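Local coordinates for protein glycoside Hydrolase (Bacteroides uniformis, PDB 5TA0) that probably hydrolyses agarose or its oligosaccharides as a glycoside hydrolase, captured here as an engineered variant with a neoagaro-oligosaccharide bound, at residues D437-I449 against V510-N522. Numbering follows the deposited sequence.
With GOL (glycerol), chain Y.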
ATOM      1  N   ASP A 437      -8.063  -5.270 -14.106  1.00  9.08           N
ATOM      2  CA  ASP A 437      -7.817  -3.856 -14.452  1.00  8.65           C
ATOM      3  C   ASP A 437      -7.167  -3.830 -15.833  1.00  8.51           C
ATOM      4  O   ASP A 437      -6.693  -4.865 -16.340  1.00  9.05           O
ATOM      5  CB  ASP A 437      -6.933  -3.193 -13.360  1.00  8.27           C
ATOM      6  CG  ASP A 437      -7.136  -1.692 -13.231  1.00  8.61           C
ATOM      7  OD1 ASP A 437      -7.863  -1.056 -14.026  1.00  8.44           O
ATOM      8  OD2 ASP A 437      -6.504  -1.142 -12.298  1.00  8.79           O
ATOM      9  N   ALA A 438      -7.149  -2.663 -16.473  1.00  8.36           N
ATOM     10  CA  ALA A 438      -6.562  -2.556 -17.805  1.00  8.51           C
ATOM     11  C   ALA A 438      -6.171  -1.142 -18.137  1.00  8.57           C
ATOM     12  O   ALA A 438      -6.818  -0.191 -17.677  1.00  8.18           O
ATOM     13  CB  ALA A 438      -7.523  -3.076 -18.856  1.00  8.94           C
ATOM     14  N   TYR A 439      -5.120  -1.019 -18.949  1.00  8.25           N
ATOM     15  CA  TYR A 439      -4.523   0.272 -19.329  1.00  8.46           C
ATOM     16  C   TYR A 439      -4.142   0.239 -20.802  1.00  8.88           C
ATOM     17  O   TYR A 439      -3.573  -0.753 -21.287  1.00  9.44           O
ATOM     18  CB  TYR A 439      -3.304   0.625 -18.422  1.00  8.34           C
ATOM     19  CG  TYR A 439      -3.717   0.708 -16.965  1.00  8.21           C
ATOM     20  CD1 TYR A 439      -4.144   1.921 -16.437  1.00  8.18           C
ATOM     21  CD2 TYR A 439      -3.801  -0.417 -16.168  1.00  8.18           C
ATOM     22  CE1 TYR A 439      -4.615   2.023 -15.134  1.00  8.37           C
ATOM     23  CE2 TYR A 439      -4.280  -0.332 -14.869  1.00  8.20           C
ATOM     24  CZ  TYR A 439      -4.688   0.885 -14.357  1.00  8.21           C
ATOM     25  OH  TYR A 439      -5.197   1.008 -13.084  1.00  8.30           O
ATOM     26  N   VAL A 440      -4.448   1.328 -21.496  1.00  9.40           N
ATOM     27  CA  VAL A 440      -4.229   1.456 -22.947  1.00  9.93           C
ATOM     28  C   VAL A 440      -3.141   2.488 -23.215  1.00 10.54           C
ATOM     29  O   VAL A 440      -3.281   3.663 -22.862  1.00 10.22           O
ATOM     30  CB  VAL A 440      -5.514   1.937 -23.636  1.00 10.30           C
ATOM     31  CG1 VAL A 440      -5.253   2.218 -25.123  1.00 10.43           C
ATOM     32  CG2 VAL A 440      -6.648   0.924 -23.477  1.00 10.91           C
ATOM     33  N   ASP A 441      -2.043   2.040 -23.798  1.00 10.98           N
ATOM     34  CA  ASP A 441      -0.931   2.884 -24.168  1.00 12.53           C
ATOM     35  C   ASP A 441      -0.758   2.847 -25.674  1.00 12.47           C
ATOM     36  O   ASP A 441       0.002   2.034 -26.196  1.00 12.40           O
ATOM     37  CB  ASP A 441       0.364   2.416 -23.512  1.00 13.91           C
ATOM     38  CG  ASP A 441       1.557   3.312 -23.847  1.00 15.85           C
ATOM     39  OD1 ASP A 441       1.364   4.522 -24.024  1.00 18.40           O
ATOM     40  OD2 ASP A 441       2.680   2.808 -23.874  1.00 18.79           O
ATOM     41  N   GLY A 442      -1.478   3.726 -26.352  1.00 12.58           N
ATOM     42  CA  GLY A 442      -1.400   3.790 -27.831  1.00 12.48           C
ATOM     43  C   GLY A 442      -1.930   2.532 -28.487  1.00 12.41           C
ATOM     44  O   GLY A 442      -3.108   2.245 -28.420  1.00 12.86           O
ATOM     45  N   LYS A 443      -1.010   1.766 -29.081  1.00 12.58           N
ATOM     46  CA  LYS A 443      -1.318   0.496 -29.741  1.00 13.39           C
ATOM     47  C   LYS A 443      -1.345  -0.693 -28.790  1.00 13.13           C
ATOM     48  O   LYS A 443      -1.768  -1.787 -29.162  1.00 13.91           O
ATOM     49  CB  LYS A 443      -0.273   0.220 -30.845  1.00 15.70           C
ATOM     50  CG  LYS A 443      -0.117   1.371 -31.829  1.00 18.83           C
ATOM     51  CD  LYS A 443       0.762   1.053 -33.020  1.00 22.02           C
ATOM     52  CE  LYS A 443       0.856   2.273 -33.926  1.00 25.27           C
ATOM     53  NZ  LYS A 443       1.422   1.964 -35.270  1.00 28.87           N
ATOM     54  N   ASN A 444      -0.855  -0.484 -27.566  1.00 12.81           N
ATOM     55  CA  ASN A 444      -0.732  -1.555 -26.584  1.00 13.82           C
ATOM     56  C   ASN A 444      -1.794  -1.480 -25.508  1.00 13.20           C
ATOM     57  O   ASN A 444      -2.095  -0.389 -25.013  1.00 14.03           O
ATOM     58  CB  ASN A 444       0.629  -1.502 -25.921  1.00 15.55           C
ATOM     59  CG  ASN A 444       1.737  -1.860 -26.875  1.00 17.80           C
ATOM     60  OD1 ASN A 444       1.718  -2.935 -27.465  1.00 21.15           O
ATOM     61  ND2 ASN A 444       2.694  -0.977 -27.035  1.00 20.59           N
ATOM     62  N   VAL A 445      -2.357  -2.629 -25.163  1.00 11.65           N
ATOM     63  CA  VAL A 445      -3.337  -2.728 -24.079  1.00 11.03           C
ATOM     64  C   VAL A 445      -2.867  -3.789 -23.103  1.00 11.08           C
ATOM     65  O   VAL A 445      -2.546  -4.897 -23.519  1.00 12.32           O
ATOM     66  CB  VAL A 445      -4.741  -3.091 -24.587  1.00 11.32           C
ATOM     67  CG1 VAL A 445      -5.763  -3.060 -23.451  1.00 11.83           C
ATOM     68  CG2 VAL A 445      -5.148  -2.134 -25.691  1.00 11.49           C
ATOM     69  N   TYR A 446      -2.856  -3.458 -21.816  1.00 10.11           N
ATOM     70  CA  TYR A 446      -2.402  -4.340 -20.735  1.00 10.04           C
ATOM     71  C   TYR A 446      -3.615  -4.693 -19.917  1.00  9.51           C
ATOM     72  O   TYR A 446      -4.270  -3.812 -19.355  1.00 10.53           O
ATOM     73  CB  TYR A 446      -1.329  -3.648 -19.868  1.00 10.10           C
ATOM     74  CG  TYR A 446      -0.178  -3.202 -20.700  1.00 10.56           C
ATOM     75  CD1 TYR A 446       0.803  -4.112 -21.082  1.00 11.45           C
ATOM     76  CD2 TYR A 446      -0.098  -1.896 -21.172  1.00 11.02           C
ATOM     77  CE1 TYR A 446       1.844  -3.727 -21.890  1.00 11.65           C
ATOM     78  CE2 TYR A 446       0.954  -1.492 -21.988  1.00 11.91           C
ATOM     79  CZ  TYR A 446       1.918  -2.424 -22.335  1.00 12.40           C
ATOM     80  OH  TYR A 446       2.955  -2.078 -23.169  1.00 14.74           O
ATOM     81  N   PHE A 447      -3.943  -5.987 -19.881  1.00  9.19           N
ATOM     82  CA  PHE A 447      -5.099  -6.525 -19.186  1.00  9.44           C
ATOM     83  C   PHE A 447      -4.569  -7.375 -18.030  1.00  9.30           C
ATOM     84  O   PHE A 447      -3.896  -8.398 -18.261  1.00  9.47           O
ATOM     85  CB  PHE A 447      -5.908  -7.354 -20.185  1.00  9.97           C
ATOM     86  CG  PHE A 447      -7.247  -7.851 -19.706  1.00 11.01           C
ATOM     87  CD1 PHE A 447      -7.935  -7.327 -18.620  1.00 11.53           C
ATOM     88  CD2 PHE A 447      -7.868  -8.864 -20.453  1.00 12.04           C
ATOM     89  CE1 PHE A 447      -9.186  -7.815 -18.266  1.00 11.90           C
ATOM     90  CE2 PHE A 447      -9.122  -9.317 -20.120  1.00 12.45           C
ATOM     91  CZ  PHE A 447      -9.774  -8.795 -19.044  1.00 12.79           C
ATOM     92  N   ILE A 448      -4.793  -6.907 -16.800  1.00  8.60           N
ATOM     93  CA  ILE A 448      -4.205  -7.562 -15.614  1.00  8.79           C
ATOM     94  C   ILE A 448      -5.295  -8.250 -14.841  1.00  8.37           C
ATOM     95  O   ILE A 448      -6.333  -7.661 -14.562  1.00  8.76           O
ATOM     96  CB  ILE A 448      -3.482  -6.554 -14.688  1.00  9.14           C
ATOM     97  CG1 ILE A 448      -2.498  -5.670 -15.459  1.00  9.49           C
ATOM     98  CG2 ILE A 448      -2.772  -7.275 -13.561  1.00  9.08           C
ATOM     99  CD1 ILE A 448      -2.975  -4.260 -15.709  1.00 10.09           C
ATOM    100  N   ILE A 449      -5.066  -9.523 -14.488  1.00  8.51           N
ATOM    101  CA  ILE A 449      -6.055 -10.317 -13.774  1.00  8.65           C
ATOM    102  C   ILE A 449      -5.351 -11.027 -12.629  1.00  8.37           C
ATOM    103  O   ILE A 449      -4.293 -11.605 -12.837  1.00  8.88           O
ATOM    104  CB  ILE A 449      -6.785 -11.337 -14.693  1.00  9.38           C
ATOM    105  CG1 ILE A 449      -7.207 -10.662 -16.015  1.00 10.34           C
ATOM    106  CG2 ILE A 449      -7.950 -11.980 -13.967  1.00  9.61           C
ATOM    107  CD1 ILE A 449      -7.809 -11.608 -17.042  1.00 11.28           C
ATOM    108  N   VAL A 510      -0.659 -10.857 -16.816  1.00  9.31           N
ATOM    109  CA  VAL A 510      -0.681  -9.587 -17.553  1.00  9.75           C
ATOM    110  C   VAL A 510      -0.719  -9.987 -19.028  1.00 10.21           C
ATOM    111  O   VAL A 510       0.241 -10.614 -19.530  1.00 10.81           O
ATOM    112  CB  VAL A 510       0.532  -8.684 -17.247  1.00  9.52           C
ATOM    113  CG1 VAL A 510       0.576  -7.472 -18.185  1.00  9.81           C
ATOM    114  CG2 VAL A 510       0.509  -8.237 -15.788  1.00  9.70           C
ATOM    115  N   ILE A 511      -1.825  -9.642 -19.682  1.00 10.57           N
ATOM    116  CA  ILE A 511      -2.041  -9.978 -21.101  1.00 11.35           C
ATOM    117  C   ILE A 511      -1.821  -8.705 -21.887  1.00 11.96           C
ATOM    118  O   ILE A 511      -2.446  -7.677 -21.616  1.00 11.41           O
ATOM    119  CB  ILE A 511      -3.451 -10.532 -21.313  1.00 12.15           C
ATOM    120  CG1 ILE A 511      -3.700 -11.766 -20.429  1.00 13.14           C
ATOM    121  CG2 ILE A 511      -3.674 -10.880 -22.792  1.00 12.23           C
ATOM    122  CD1 ILE A 511      -5.138 -12.065 -20.149  1.00 14.65           C
ATOM    123  N   CYS A 512      -0.883  -8.753 -22.826  1.00 12.11           N
ATOM    124  CA  CYS A 512      -0.481  -7.593 -23.599  1.00 12.58           C
ATOM    125  C   CYS A 512      -1.016  -7.743 -25.026  1.00 12.63           C
ATOM    126  O   CYS A 512      -0.554  -8.606 -25.767  1.00 13.31           O
ATOM    127  CB  CYS A 512       1.045  -7.440 -23.592  1.00 12.80           C
ATOM    128  SG  CYS A 512       1.811  -7.577 -21.951  1.00 15.83           S
ATOM    129  N   TYR A 513      -1.995  -6.923 -25.381  1.00 11.99           N
ATOM    130  CA  TYR A 513      -2.543  -6.912 -26.756  1.00 12.62           C
ATOM    131  C   TYR A 513      -1.823  -5.835 -27.528  1.00 13.76           C
ATOM    132  O   TYR A 513      -1.713  -4.710 -27.047  1.00 14.92           O
ATOM    133  CB  TYR A 513      -4.027  -6.626 -26.759  1.00 12.65           C
ATOM    134  CG  TYR A 513      -4.882  -7.612 -25.988  1.00 13.11           C
ATOM    135  CD1 TYR A 513      -5.496  -8.693 -26.609  1.00 13.40           C
ATOM    136  CD2 TYR A 513      -5.076  -7.475 -24.624  1.00 13.94           C
ATOM    137  CE1 TYR A 513      -6.286  -9.590 -25.913  1.00 13.88           C
ATOM    138  CE2 TYR A 513      -5.854  -8.371 -23.913  1.00 13.86           C
ATOM    139  CZ  TYR A 513      -6.462  -9.429 -24.551  1.00 13.82           C
ATOM    140  OH  TYR A 513      -7.222 -10.299 -23.820  1.00 14.28           O
ATOM    141  N   ASN A 514      -1.319  -6.157 -28.725  1.00 13.98           N
ATOM    142  CA  ASN A 514      -0.734  -5.169 -29.602  1.00 15.03           C
ATOM    143  C   ASN A 514      -1.606  -5.038 -30.854  1.00 14.12           C
ATOM    144  O   ASN A 514      -1.930  -6.036 -31.495  1.00 15.37           O
ATOM    145  CB  ASN A 514       0.686  -5.555 -29.979  1.00 17.18           C
ATOM    146  CG  ASN A 514       1.344  -4.534 -30.880  1.00 19.94           C
ATOM    147  OD1 ASN A 514       1.574  -4.803 -32.054  1.00 23.96           O
ATOM    148  ND2 ASN A 514       1.624  -3.357 -30.355  1.00 21.45           N
ATOM    149  N   PHE A 515      -2.001  -3.805 -31.165  1.00 13.30           N
ATOM    150  CA  PHE A 515      -2.860  -3.525 -32.321  1.00 13.14           C
ATOM    151  C   PHE A 515      -2.088  -2.820 -33.433  1.00 13.05           C
ATOM    152  O   PHE A 515      -1.066  -2.194 -33.206  1.00 13.62           O
ATOM    153  CB  PHE A 515      -4.053  -2.674 -31.871  1.00 12.90           C
ATOM    154  CG  PHE A 515      -5.034  -3.426 -31.033  1.00 12.81           C
ATOM    155  CD1 PHE A 515      -6.110  -4.086 -31.601  1.00 13.37           C
ATOM    156  CD2 PHE A 515      -4.878  -3.499 -29.643  1.00 12.59           C
ATOM    157  CE1 PHE A 515      -7.019  -4.780 -30.817  1.00 13.61           C
ATOM    158  CE2 PHE A 515      -5.782  -4.195 -28.863  1.00 12.96           C
ATOM    159  CZ  PHE A 515      -6.855  -4.847 -29.432  1.00 13.71           C
ATOM    160  N   ASP A 516      -2.613  -2.953 -34.663  1.00 14.44           N
ATOM    161  CA  ASP A 516      -2.053  -2.300 -35.846  1.00 15.54           C
ATOM    162  C   ASP A 516      -1.937  -0.767 -35.656  1.00 13.89           C
ATOM    163  O   ASP A 516      -0.959  -0.144 -36.039  1.00 13.59           O
ATOM    164  CB  ASP A 516      -2.976  -2.505 -37.080  1.00 17.04           C
ATOM    165  CG  ASP A 516      -3.149  -3.962 -37.529  1.00 20.51           C
ATOM    166  OD1 ASP A 516      -2.143  -4.640 -37.734  1.00 20.82           O
ATOM    167  OD2 ASP A 516      -4.315  -4.409 -37.766  1.00 23.69           O
ATOM    168  N   ARG A 517      -2.982  -0.180 -35.099  1.00 14.10           N
ATOM    169  CA  ARG A 517      -3.041   1.272 -34.887  1.00 13.58           C
ATOM    170  C   ARG A 517      -3.484   1.577 -33.468  1.00 13.14           C
ATOM    171  O   ARG A 517      -3.940   0.677 -32.747  1.00 13.21           O
ATOM    172  CB  ARG A 517      -3.987   1.903 -35.895  1.00 14.15           C
ATOM    173  CG  ARG A 517      -3.471   1.815 -37.337  1.00 14.88           C
ATOM    174  CD  ARG A 517      -4.330   2.611 -38.288  1.00 16.01           C
ATOM    175  NE  ARG A 517      -4.154   4.047 -38.108  1.00 17.41           N
ATOM    176  CZ  ARG A 517      -5.008   4.983 -38.533  1.00 20.50           C
ATOM    177  NH1 ARG A 517      -6.139   4.667 -39.144  1.00 22.25           N
ATOM    178  NH2 ARG A 517      -4.736   6.263 -38.299  1.00 23.05           N
ATOM    179  N   LYS A 518      -3.379   2.842 -33.083  1.00 13.33           N
ATOM    180  CA  LYS A 518      -3.731   3.227 -31.708  1.00 13.50           C
ATOM    181  C   LYS A 518      -5.198   2.923 -31.409  1.00 13.21           C
ATOM    182  O   LYS A 518      -6.075   3.109 -32.235  1.00 13.25           O
ATOM    183  CB  LYS A 518      -3.420   4.696 -31.466  1.00 15.55           C
ATOM    184  CG  LYS A 518      -1.930   5.004 -31.466  1.00 18.27           C
ATOM    185  CD  LYS A 518      -1.638   6.413 -30.968  1.00 21.86           C
ATOM    186  CE  LYS A 518      -0.161   6.597 -30.654  1.00 25.44           C
ATOM    187  NZ  LYS A 518       0.100   7.942 -30.060  1.00 28.35           N
ATOM    188  N   VAL A 519      -5.457   2.427 -30.198  1.00 12.69           N
ATOM    189  CA  VAL A 519      -6.798   2.106 -29.752  1.00 13.37           C
ATOM    190  C   VAL A 519      -7.574   3.397 -29.486  1.00 13.82           C
ATOM    191  O   VAL A 519      -7.066   4.276 -28.810  1.00 14.45           O
ATOM    192  CB  VAL A 519      -6.732   1.238 -28.462  1.00 13.81           C
ATOM    193  CG1 VAL A 519      -8.099   1.077 -27.811  1.00 14.79           C
ATOM    194  CG2 VAL A 519      -6.114  -0.106 -28.808  1.00 14.41           C
ATOM    195  N   LYS A 520      -8.808   3.459 -29.973  1.00 14.05           N
ATOM    196  CA  LYS A 520      -9.663   4.633 -29.826  1.00 14.61           C
ATOM    197  C   LYS A 520     -10.486   4.516 -28.548  1.00 14.39           C
ATOM    198  O   LYS A 520     -11.251   3.572 -28.386  1.00 16.33           O
ATOM    199  CB  LYS A 520     -10.595   4.775 -31.040  1.00 15.97           C
ATOM    200  N   ILE A 521     -10.329   5.496 -27.664  1.00 14.34           N
ATOM    201  CA  ILE A 521     -11.084   5.546 -26.416  1.00 14.48           C
ATOM    202  C   ILE A 521     -12.116   6.642 -26.608  1.00 14.14           C
ATOM    203  O   ILE A 521     -11.728   7.799 -26.719  1.00 16.27           O
ATOM    204  CB  ILE A 521     -10.166   5.816 -25.199  1.00 14.38           C
ATOM    205  CG1 ILE A 521      -9.110   4.689 -25.084  1.00 14.20           C
ATOM    206  CG2 ILE A 521     -10.999   5.928 -23.921  1.00 15.24           C
ATOM    207  CD1 ILE A 521      -8.115   4.857 -23.946  1.00 13.97           C
ATOM    208  N   ASN A 522     -13.393   6.261 -26.655  1.00 14.15           N
ATOM    209  CA  ASN A 522     -14.466   7.188 -27.046  1.00 14.90           C
ATOM    210  C   ASN A 522     -15.637   7.281 -26.080  1.00 15.19           C
ATOM    211  O   ASN A 522     -16.628   7.931 -26.395  1.00 16.12           O
ATOM    212  CB  ASN A 522     -14.978   6.823 -28.463  1.00 16.24           C
ATOM    213  CG  ASN A 522     -15.418   5.378 -28.588  1.00 18.34           C
ATOM    214  OD1 ASN A 522     -15.711   4.682 -27.613  1.00 18.29           O
ATOM    215  ND2 ASN A 522     -15.459   4.900 -29.834  1.00 22.87           N
TER
HETATM  216  C1  GOL Y 727      -1.226   5.551 -35.229  1.00 31.97           C
HETATM  217  O1  GOL Y 727      -2.619   5.319 -35.045  1.00 31.56           O
HETATM  218  C2  GOL Y 727      -0.814   5.259 -36.669  1.00 33.75           C
HETATM  219  O2  GOL Y 727       0.585   4.960 -36.738  1.00 36.01           O
HETATM  220  C3  GOL Y 727      -1.048   6.483 -37.534  1.00 31.14           C
HETATM  221  O3  GOL Y 727      -0.711   6.164 -38.890  1.00 31.31           O
HETATM  222  O   HOH W   1      -4.565   4.690 -27.687  1.00 19.73           O
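Val445 and Tyr513 face each other as a hydrogen-bonded antiparallel pair, Val445 N giving to Tyr513 O at 2.9 Å and Tyr513 N to Val445 O. Phe447 and Ile511 repeat the exchange two residues along, with the non-hydrogen-bonded pair Tyr446–Cys512 between them; Asn444–Asn514 and Ile448–Val510 are the other non-hydrogen-bonded pairs. On the face carrying these three, Asn514 ND2 donates to Asn444 OD1 over 2.9 Å; OD1 is met from above its carbonyl plane, whereas the acceptor lies in the Asn514 amide plane, the two amides being turned 37° apart. With chi1 of Asn514 at -179°, its amide is swung away from its own N and across to Asn444. A leucine replacing Asn444 would probably leave Asn514 ND2 without this acceptor and its amide freer to turn. Next along, Cys512 SG sits at the edge of the Tyr446 ring, 3.7 Å from CD1. On the opposite face the Phe447 and Tyr513 side chains run side by side, with Phe447 CB at the Tyr513 ring edge, 3.9 Å from CE2. There too, Val445 CG2 touches Phe515 CE2 and, at 3.8 Å, Val519 CG2; Val519 crosses Val440 at about a right angle, and Ile521 CD1 meets Val440 tip to tip. The type II' turn Asp441–Asn444 directs two carbonyls at 510-522: Lys443 O takes Phe515 N, and Gly442 O takes Val519 N at 3.0 Å plus a water shared with Val519 O. Strand 25-30 packs on Val445 and Phe447, and helix 340-358 on Ile448. Hairpin 434-451 is thus extended by strand 508-514, itself bonded onward through Val510 to Arg476 and Cys512 to Glu474, as part of the mixed sheet of the porphyranase-type beta-sandwich domain.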